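PDB 2VF7: excinuclease ABC, subunit A. from Deinococcus radiodurans, which binds DNA, ATP and zinc as a UvrA-family ABC ATPase and probably takes part in recognising damaged DNA for excision repair. Local coordinates for residues N601-Y605 with T606-D610; R625-A629 with G630-F634. The protein carries 1 engineered substitution. All coordinates share one frame; numbering follows the deposited sequence.

In the fold
Contacts 1 and 2 follow one another along the chain in the second ABC half, their centres about 16 Å apart. Contact 1 lies closer to the chain centre (about 23 Å against about 35 Å), with four of eight touching residues buried against two of seven, and is the end of a short helix and the turn leading into helix 609-617, packed on helices 686-690, 705-716 and 733-743. Contact 2 is a loop with a short 3-10 turn that leans back on helix 609-617. Backbone carbonyls and small apolar groups make the first; the second adds an arginine laid on a tyrosine. Phe609 is one residue that joins them, its CE2 3.9 Å from CE2 of Phe634.

Contact 1. Residues N601-Y605 with T606-D610; sequences NMATY and TGLFD
Thr606 closes the last turn of the short helix 602-605 onto Met602, just before Gly607, with its positive phi, takes the chain out of helical geometry. CB of Thr606 stands 3.5 Å from Met602 O. From there OG1 turns in between the backbone N and the carbonyl carbon (chi1 54°) and donates a 2.8 Å hydrogen bond to Met602 O, while the methyl CG2 rests against the same oxygen; the Thr606 side chain as a whole also touches Leu714 of helix 705-716. Thr606 N gives Met602 O a second, nearly straight bond of 2.9 Å, so one carbonyl takes two donors from a single residue; the hydroxyl reaches it tilted 35° from the carbonyl plane. A valine here would probably leave Met602 O with the backbone donor alone and lose the hydroxyl's grip on the end of the helix. Beyond Gly607 the chain doubles back toward Ala603, whose methyl packs beside CB of Phe609 at 4.2 Å. The Phe609 ring then leads away to Ile686 and Leu690. The side chain of Met602 reaches Leu722 and Ile739, and it lies about 6 Å from that of Gln726, an ADP-binding residue. The return of the chain is completed by Phe609 N, which makes a weak hydrogen bond of 3.0 Å to Ala603 O.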
loop_
_atom_site.group_PDB
_atom_site.type_symbol
_atom_site.label_atom_id
_atom_site.label_comp_id
_atom_site.label_asym_id
_atom_site.label_seq_id
_atom_site.Cartn_x
_atom_site.Cartn_y
_atom_site.Cartn_z
ATOM N N ASN A 601 -3.903 4.119 30.353
ATOM C CA ASN A 601 -2.745 4.869 30.804
ATOM C C ASN A 601 -2.399 4.535 32.274
ATOM O O ASN A 601 -3.162 3.840 32.954
ATOM C CB ASN A 601 -2.938 6.377 30.517
ATOM C CG ASN A 601 -4.256 6.944 31.063
ATOM O OD1 ASN A 601 -4.867 7.800 30.440
ATOM N ND2 ASN A 601 -4.680 6.481 32.223
ATOM N N MET A 602 -1.235 4.972 32.754
ATOM C CA MET A 602 -0.884 4.783 34.177
ATOM C C MET A 602 -1.996 5.279 35.084
ATOM O O MET A 602 -2.362 4.600 36.056
ATOM C CB MET A 602 0.363 5.577 34.555
ATOM C CG MET A 602 1.691 4.862 34.409
ATOM S SD MET A 602 3.003 6.115 34.340
ATOM C CE MET A 602 4.347 5.189 35.025
ATOM N N ALA A 603 -2.509 6.471 34.769
ATOM C CA ALA A 603 -3.437 7.192 35.649
ATOM C C ALA A 603 -4.622 6.343 36.064
ATOM O O ALA A 603 -5.119 6.405 37.185
ATOM C CB ALA A 603 -3.944 8.449 34.968
ATOM N N THR A 604 -5.064 5.537 35.126
ATOM C CA THR A 604 -6.288 4.796 35.260
ATOM C C THR A 604 -6.008 3.329 35.628
ATOM O O THR A 604 -6.849 2.695 36.248
ATOM C CB THR A 604 -7.073 4.980 33.968
ATOM O OG1 THR A 604 -8.466 4.917 34.245
ATOM C CG2 THR A 604 -6.632 3.996 32.858
ATOM N N TYR A 605 -4.811 2.826 35.280
ATOM C CA TYR A 605 -4.377 1.464 35.615
ATOM C C TYR A 605 -3.962 1.323 37.098
ATOM O O TYR A 605 -4.109 0.244 37.708
ATOM C CB TYR A 605 -3.220 0.990 34.693
ATOM C CG TYR A 605 -2.943 -0.510 34.819
ATOM C CD1 TYR A 605 -3.621 -1.441 34.015
ATOM C CD2 TYR A 605 -2.041 -1.010 35.777
ATOM C CE1 TYR A 605 -3.385 -2.813 34.144
ATOM C CE2 TYR A 605 -1.821 -2.373 35.917
ATOM C CZ TYR A 605 -2.498 -3.264 35.098
ATOM O OH TYR A 605 -2.278 -4.621 35.229
ATOM N N THR A 606 -3.403 2.402 37.649
ATOM C CA THR A 606 -3.008 2.441 39.050
ATOM C C THR A 606 -4.237 2.627 39.953
ATOM O O THR A 606 -4.270 2.130 41.075
ATOM C CB THR A 606 -1.985 3.536 39.325
ATOM O OG1 THR A 606 -2.502 4.777 38.847
ATOM C CG2 THR A 606 -0.684 3.251 38.626
ATOM N N GLY A 607 -5.241 3.326 39.440
ATOM C CA GLY A 607 -6.495 3.530 40.143
ATOM C C GLY A 607 -6.544 4.925 40.725
ATOM O O GLY A 607 -7.520 5.304 41.363
ATOM N N LEU A 608 -5.479 5.687 40.507
ATOM C CA LEU A 608 -5.346 7.008 41.101
ATOM C C LEU A 608 -6.236 8.071 40.451
ATOM O O LEU A 608 -6.504 9.099 41.058
ATOM C CB LEU A 608 -3.874 7.440 41.108
ATOM C CG LEU A 608 -3.110 7.826 39.835
ATOM C CD1 LEU A 608 -3.458 9.224 39.324
ATOM C CD2 LEU A 608 -1.631 7.753 40.118
ATOM N N PHE A 609 -6.712 7.824 39.235
ATOM C CA PHE A 609 -7.480 8.841 38.522
ATOM C C PHE A 609 -8.847 9.100 39.174
ATOM O O PHE A 609 -9.388 10.197 39.041
ATOM C CB PHE A 609 -7.604 8.497 37.031
ATOM C CG PHE A 609 -8.050 9.660 36.155
ATOM C CD1 PHE A 609 -7.276 10.810 36.041
ATOM C CD2 PHE A 609 -9.243 9.593 35.443
ATOM C CE1 PHE A 609 -7.696 11.898 35.234
ATOM C CE2 PHE A 609 -9.655 10.656 34.649
ATOM C CZ PHE A 609 -8.866 11.813 34.547
ATOM N N ASP A 610 -9.373 8.112 39.896
ATOM C CA ASP A 610 -10.686 8.197 40.557
ATOM C C ASP A 610 -10.801 9.320 41.588
ATOM O O ASP A 610 -11.861 9.936 41.701
ATOM C CB ASP A 610 -11.016 6.881 41.279
ATOM C CG ASP A 610 -11.708 5.880 40.386
ATOM O OD1 ASP A 610 -11.013 5.132 39.665
ATOM O OD2 ASP A 610 -12.957 5.826 40.413
#

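Contact 2. Residues R625-A629 with G630-F634; sequences RGYNA and GRFSF
Ala629 O accepts the amide of Phe632 at 3.0 Å, the shortest of three successive i to i+3 backbone bonds in this 3-10 turn, and Arg613 NH1 of helix 609-617 binds the same oxygen. The edge of the Phe632 ring also comes to Ala629 O, near the ring plane. Arg631 N bonds to Asn628 O at 3.1 Å and Ser633 N to Gly630 O, and this winding brings Arg631 over Tyr627. The loop runs between helix 620-624 and strand 649-652, with the Arg631 side chain about 10 Å from that of Cys641, a zinc ligand. CG of Arg631 stands anti to the backbone N (chi1 -176°), and a bend at chi2 (76°) lays the rest of the chain across the tyrosine. CG sits over one face of the ring, 3.9 Å from its centroid, as a CH-pi contact. CD and NE continue along the side of CD1 and CE1, until the guanidinium lies nearly flat on the ring, its NH1 3.7 Å from Tyr627 CE1 and the planes only 20° apart. The opposite face of Tyr627 receives CB of Arg625, which holds the ring between two arginine side chains. Along its CD2 side the tyrosine meets CZ of Phe632 at 4.0 Å, the two aromatic side chains crossing at about a right angle. Lying flat, the guanidinium keeps its N-H groups roughly in plane and turned to partners beside the ring, NE to Thr676 OG1. The stack probably combines dispersion with cation-pi attraction, while Glu675, hydrogen-bonded to Tyr627 OH, forms only a long, weak ion pair with Arg631 NH2 and is likely to offset little of its charge.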
loop_
_atom_site.group_PDB
_atom_site.type_symbol
_atom_site.label_atom_id
_atom_site.label_comp_id
_atom_site.label_asym_id
_atom_site.label_seq_id
_atom_site.Cartn_x
_atom_site.Cartn_y
_atom_site.Cartn_z
ATOM N N ARG A 625 -21.858 24.633 37.937
ATOM C CA ARG A 625 -22.479 23.774 36.952
ATOM C C ARG A 625 -22.814 22.482 37.667
ATOM O O ARG A 625 -22.232 22.170 38.699
ATOM C CB ARG A 625 -21.517 23.481 35.817
ATOM C CG ARG A 625 -21.108 24.670 34.955
ATOM C CD ARG A 625 -19.687 25.085 35.275
ATOM N NE ARG A 625 -18.793 25.165 34.109
ATOM C CZ ARG A 625 -18.645 26.235 33.329
ATOM N NH1 ARG A 625 -19.362 27.339 33.546
ATOM N NH2 ARG A 625 -17.779 26.207 32.333
ATOM N N GLY A 626 -23.740 21.706 37.138
ATOM C CA GLY A 626 -24.093 20.481 37.832
ATOM C C GLY A 626 -23.167 19.355 37.430
ATOM O O GLY A 626 -23.635 18.383 36.825
ATOM N N TYR A 627 -21.865 19.497 37.730
ATOM C CA TYR A 627 -20.840 18.484 37.364
ATOM C C TYR A 627 -20.570 17.568 38.549
ATOM O O TYR A 627 -20.474 18.034 39.705
ATOM C CB TYR A 627 -19.474 19.092 36.991
ATOM C CG TYR A 627 -19.354 19.963 35.751
ATOM C CD1 TYR A 627 -20.377 20.070 34.819
ATOM C CD2 TYR A 627 -18.167 20.661 35.508
ATOM C CE1 TYR A 627 -20.228 20.880 33.686
ATOM C CE2 TYR A 627 -18.010 21.466 34.392
ATOM C CZ TYR A 627 -19.033 21.567 33.477
ATOM O OH TYR A 627 -18.866 22.367 32.360
ATOM N N ASN A 628 -20.470 16.278 38.271
ATOM C CA ASN A 628 -19.918 15.354 39.230
ATOM C C ASN A 628 -18.577 14.866 38.686
ATOM O O ASN A 628 -18.138 15.329 37.626
ATOM C CB ASN A 628 -20.890 14.207 39.518
ATOM C CG ASN A 628 -21.178 13.359 38.306
ATOM O OD1 ASN A 628 -21.837 13.803 37.359
ATOM N ND2 ASN A 628 -20.694 12.109 38.334
ATOM N N ALA A 629 -17.931 13.959 39.422
ATOM C CA ALA A 629 -16.609 13.447 39.081
ATOM C C ALA A 629 -16.643 12.763 37.723
ATOM O O ALA A 629 -15.617 12.669 37.047
ATOM C CB ALA A 629 -16.120 12.486 40.159
ATOM N N GLY A 630 -17.821 12.273 37.348
ATOM C CA GLY A 630 -18.071 11.672 36.038
ATOM C C GLY A 630 -17.766 12.568 34.845
ATOM O O GLY A 630 -17.275 12.093 33.835
ATOM N N ARG A 631 -18.034 13.860 34.952
ATOM C CA ARG A 631 -17.618 14.834 33.946
ATOM C C ARG A 631 -16.121 14.714 33.576
ATOM O O ARG A 631 -15.710 15.125 32.508
ATOM C CB ARG A 631 -17.919 16.246 34.470
ATOM C CG ARG A 631 -17.649 17.400 33.519
ATOM C CD ARG A 631 -18.742 17.482 32.457
ATOM N NE ARG A 631 -18.359 18.341 31.338
ATOM C CZ ARG A 631 -19.211 18.924 30.519
ATOM N NH1 ARG A 631 -20.522 18.758 30.672
ATOM N NH2 ARG A 631 -18.749 19.696 29.551
ATOM N N PHE A 632 -15.305 14.168 34.479
ATOM C CA PHE A 632 -13.857 14.238 34.321
ATOM C C PHE A 632 -13.290 12.875 33.946
ATOM O O PHE A 632 -12.077 12.681 33.904
ATOM C CB PHE A 632 -13.190 14.867 35.562
ATOM C CG PHE A 632 -13.715 16.250 35.901
ATOM C CD1 PHE A 632 -13.199 17.383 35.277
ATOM C CD2 PHE A 632 -14.735 16.414 36.828
ATOM C CE1 PHE A 632 -13.703 18.670 35.565
ATOM C CE2 PHE A 632 -15.253 17.702 37.125
ATOM C CZ PHE A 632 -14.721 18.830 36.503
ATOM N N SER A 633 -14.189 11.937 33.662
ATOM C CA SER A 633 -13.821 10.660 33.099
ATOM C C SER A 633 -13.732 10.789 31.577
ATOM O O SER A 633 -14.536 11.488 30.956
ATOM C CB SER A 633 -14.872 9.605 33.469
ATOM O OG SER A 633 -14.386 8.285 33.250
ATOM N N PHE A 634 -12.752 10.139 30.966
ATOM C CA PHE A 634 -12.758 10.014 29.506
ATOM C C PHE A 634 -13.285 8.638 29.114
ATOM O O PHE A 634 -13.166 8.249 27.965
ATOM C CB PHE A 634 -11.366 10.261 28.910
ATOM C CG PHE A 634 -10.281 9.445 29.545
ATOM C CD1 PHE A 634 -10.041 8.136 29.131
ATOM C CD2 PHE A 634 -9.510 9.972 30.572
ATOM C CE1 PHE A 634 -9.076 7.378 29.738
ATOM C CE2 PHE A 634 -8.541 9.216 31.182
ATOM C CZ PHE A 634 -8.313 7.934 30.769
#